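Local coordinates for protein replicative DNA helicase (Mycobacterium smegmatis, PDB 6OWN) that is an intein that probably excises itself by protein splicing from its host replicative DNA helicase, DnaB, a reaction reversibly inhibited by zinc, at residues P68-V73 with G82-V87. Sequence-based numbering, arbitrary orientation.
Sequences PTEHGV and GMHTVV
P68 meets the 82-87 segment mainly through its backbone: its carbonyl O accepts from the N-H of V86 at 2.8 Å, and the CA of T85 leans on the same oxygen in a CH...O contact. Proline lacks an N-H of its own; its ring carbons CB and CG lie close to the carbonyl O of V86. At T69 the backbone approach is returned, the CA of T69 lying 3.1 Å from the O of H84, while branched V86 packs its CG2 on the T69 carbonyl carbon. The side chain of T69 serves its own hairpin: OG1 sits between the backbone N and the carbonyl carbon (chi1 75°), where it takes the N-H of H71 in an ST turn and donates to the O of G72 at 2.6 Å. The paired backbone bonds T69 N to G72 O and G72 N to T69 O close this type I turn between strands 66-69 and 72-75, a hairpin of the all-beta intein domain set against the short, weakly bonded strand 84-85, which borders on strand 103-111. E70, long enough to reach across, bends at chi2 (-92°), bringing its carboxylate to H84. OE1 of E70 receives the backbone N-H of H84 at 3.0 Å, nearly straight; OE2 of E70 takes ND1 of H84 at 2.9 Å in a more bent bond, the donor tilted out of the carboxylate plane. E70 thereby ties the imidazole to its own main chain, the single ring bond restraining its rotation, and its charge would probably favour a protonated H84. CG of E70 lies over the centre of one face of the H71 ring, whose ND1 M83 CE approaches obliquely at 3.8 Å, the slender thioether chain crossing at about a right angle with SD at the ring's edge. G72 has a positive phi, at which a side chain would collide with the preceding carbonyl O.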
loop_
_atom_site.group_PDB
_atom_site.type_symbol
_atom_site.label_atom_id
_atom_site.label_comp_id
_atom_site.label_asym_id
_atom_site.label_seq_id
_atom_site.Cartn_x
_atom_site.Cartn_y
_atom_site.Cartn_z
ATOM N N PRO A 68 -4.628 -0.349 -7.174
ATOM C CA PRO A 68 -5.605 0.205 -8.121
ATOM C C PRO A 68 -4.918 0.800 -9.342
ATOM O O PRO A 68 -4.340 1.891 -9.272
ATOM C CB PRO A 68 -6.325 1.274 -7.293
ATOM C CG PRO A 68 -5.250 1.758 -6.323
ATOM C CD PRO A 68 -4.361 0.558 -6.041
ATOM N N THR A 69 -4.975 0.093 -10.461
ATOM C CA THR A 69 -4.359 0.587 -11.691
ATOM C C THR A 69 -5.418 1.030 -12.703
ATOM O O THR A 69 -6.625 0.838 -12.518
ATOM C CB THR A 69 -3.436 -0.469 -12.322
ATOM O OG1 THR A 69 -4.210 -1.487 -12.961
ATOM C CG2 THR A 69 -2.528 -1.082 -11.264
ATOM N N GLU A 70 -4.942 1.626 -13.801
ATOM C CA GLU A 70 -5.842 2.051 -14.872
ATOM C C GLU A 70 -6.531 0.869 -15.542
ATOM O O GLU A 70 -7.565 1.048 -16.196
ATOM C CB GLU A 70 -5.077 2.883 -15.906
ATOM C CG GLU A 70 -4.002 2.116 -16.672
ATOM C CD GLU A 70 -2.631 2.211 -16.020
ATOM O OE1 GLU A 70 -2.457 1.626 -14.932
ATOM O OE2 GLU A 70 -1.725 2.857 -16.596
ATOM N N HIS A 71 -5.987 -0.332 -15.393
ATOM C CA HIS A 71 -6.607 -1.547 -15.897
ATOM C C HIS A 71 -7.485 -2.224 -14.856
ATOM O O HIS A 71 -8.001 -3.316 -15.115
ATOM C CB HIS A 71 -5.530 -2.519 -16.385
ATOM C CG HIS A 71 -4.498 -1.885 -17.267
ATOM N ND1 HIS A 71 -3.175 -1.759 -16.898
ATOM C CD2 HIS A 71 -4.597 -1.334 -18.501
ATOM C CE1 HIS A 71 -2.503 -1.164 -17.867
ATOM N NE2 HIS A 71 -3.343 -0.895 -18.852
ATOM N N GLY A 72 -7.666 -1.603 -13.696
ATOM C CA GLY A 72 -8.356 -2.227 -12.588
ATOM C C GLY A 72 -7.385 -2.670 -11.514
ATOM O O GLY A 72 -6.199 -2.331 -11.514
ATOM N N VAL A 73 -7.917 -3.454 -10.578
ATOM C CA VAL A 73 -7.124 -3.954 -9.463
ATOM C C VAL A 73 -6.143 -4.996 -9.975
ATOM O O VAL A 73 -6.527 -5.942 -10.672
ATOM C CB VAL A 73 -8.049 -4.534 -8.381
ATOM C CG1 VAL A 73 -7.239 -5.200 -7.265
ATOM C CG2 VAL A 73 -8.940 -3.450 -7.816
ATOM N N GLY A 82 5.237 0.900 -16.251
ATOM C CA GLY A 82 4.342 1.587 -17.148
ATOM C C GLY A 82 2.953 1.802 -16.586
ATOM O O GLY A 82 2.311 2.803 -16.919
ATOM N N MET A 83 2.478 0.891 -15.738
ATOM C CA MET A 83 1.186 1.078 -15.094
ATOM C C MET A 83 1.237 2.257 -14.122
ATOM O O MET A 83 2.304 2.714 -13.711
ATOM C CB MET A 83 0.769 -0.185 -14.343
ATOM C CG MET A 83 0.578 -1.414 -15.208
ATOM S SD MET A 83 0.110 -2.838 -14.207
ATOM C CE MET A 83 -0.408 -3.995 -15.478
ATOM N N HIS A 84 0.055 2.746 -13.755
ATOM C CA HIS A 84 -0.105 3.799 -12.766
ATOM C C HIS A 84 -1.000 3.295 -11.641
ATOM O O HIS A 84 -1.799 2.373 -11.826
ATOM C CB HIS A 84 -0.724 5.070 -13.383
ATOM C CG HIS A 84 0.011 5.589 -14.582
ATOM N ND1 HIS A 84 0.135 4.868 -15.751
ATOM C CD2 HIS A 84 0.649 6.763 -14.795
ATOM C CE1 HIS A 84 0.831 5.570 -16.626
ATOM N NE2 HIS A 84 1.152 6.726 -16.072
ATOM N N THR A 85 -0.865 3.909 -10.466
ATOM C CA THR A 85 -1.773 3.670 -9.351
ATOM C C THR A 85 -2.692 4.879 -9.221
ATOM O O THR A 85 -2.226 5.989 -8.945
ATOM C CB THR A 85 -1.014 3.418 -8.045
ATOM O OG1 THR A 85 -0.128 4.512 -7.795
ATOM C CG2 THR A 85 -0.203 2.134 -8.139
ATOM N N VAL A 86 -3.991 4.665 -9.423
ATOM C CA VAL A 86 -4.956 5.743 -9.575
ATOM C C VAL A 86 -6.060 5.591 -8.536
ATOM O O VAL A 86 -6.223 4.541 -7.916
ATOM C CB VAL A 86 -5.557 5.780 -10.989
ATOM C CG1 VAL A 86 -4.468 5.974 -12.023
ATOM C CG2 VAL A 86 -6.321 4.501 -11.249
ATOM N N VAL A 87 -6.835 6.662 -8.366
ATOM C CA VAL A 87 -7.963 6.667 -7.439
ATOM C C VAL A 87 -9.311 6.667 -8.145
ATOM O O VAL A 87 -10.343 6.498 -7.473
ATOM C CB VAL A 87 -7.887 7.859 -6.461
ATOM C CG1 VAL A 87 -6.546 7.887 -5.756
ATOM C CG2 VAL A 87 -8.135 9.174 -7.195
#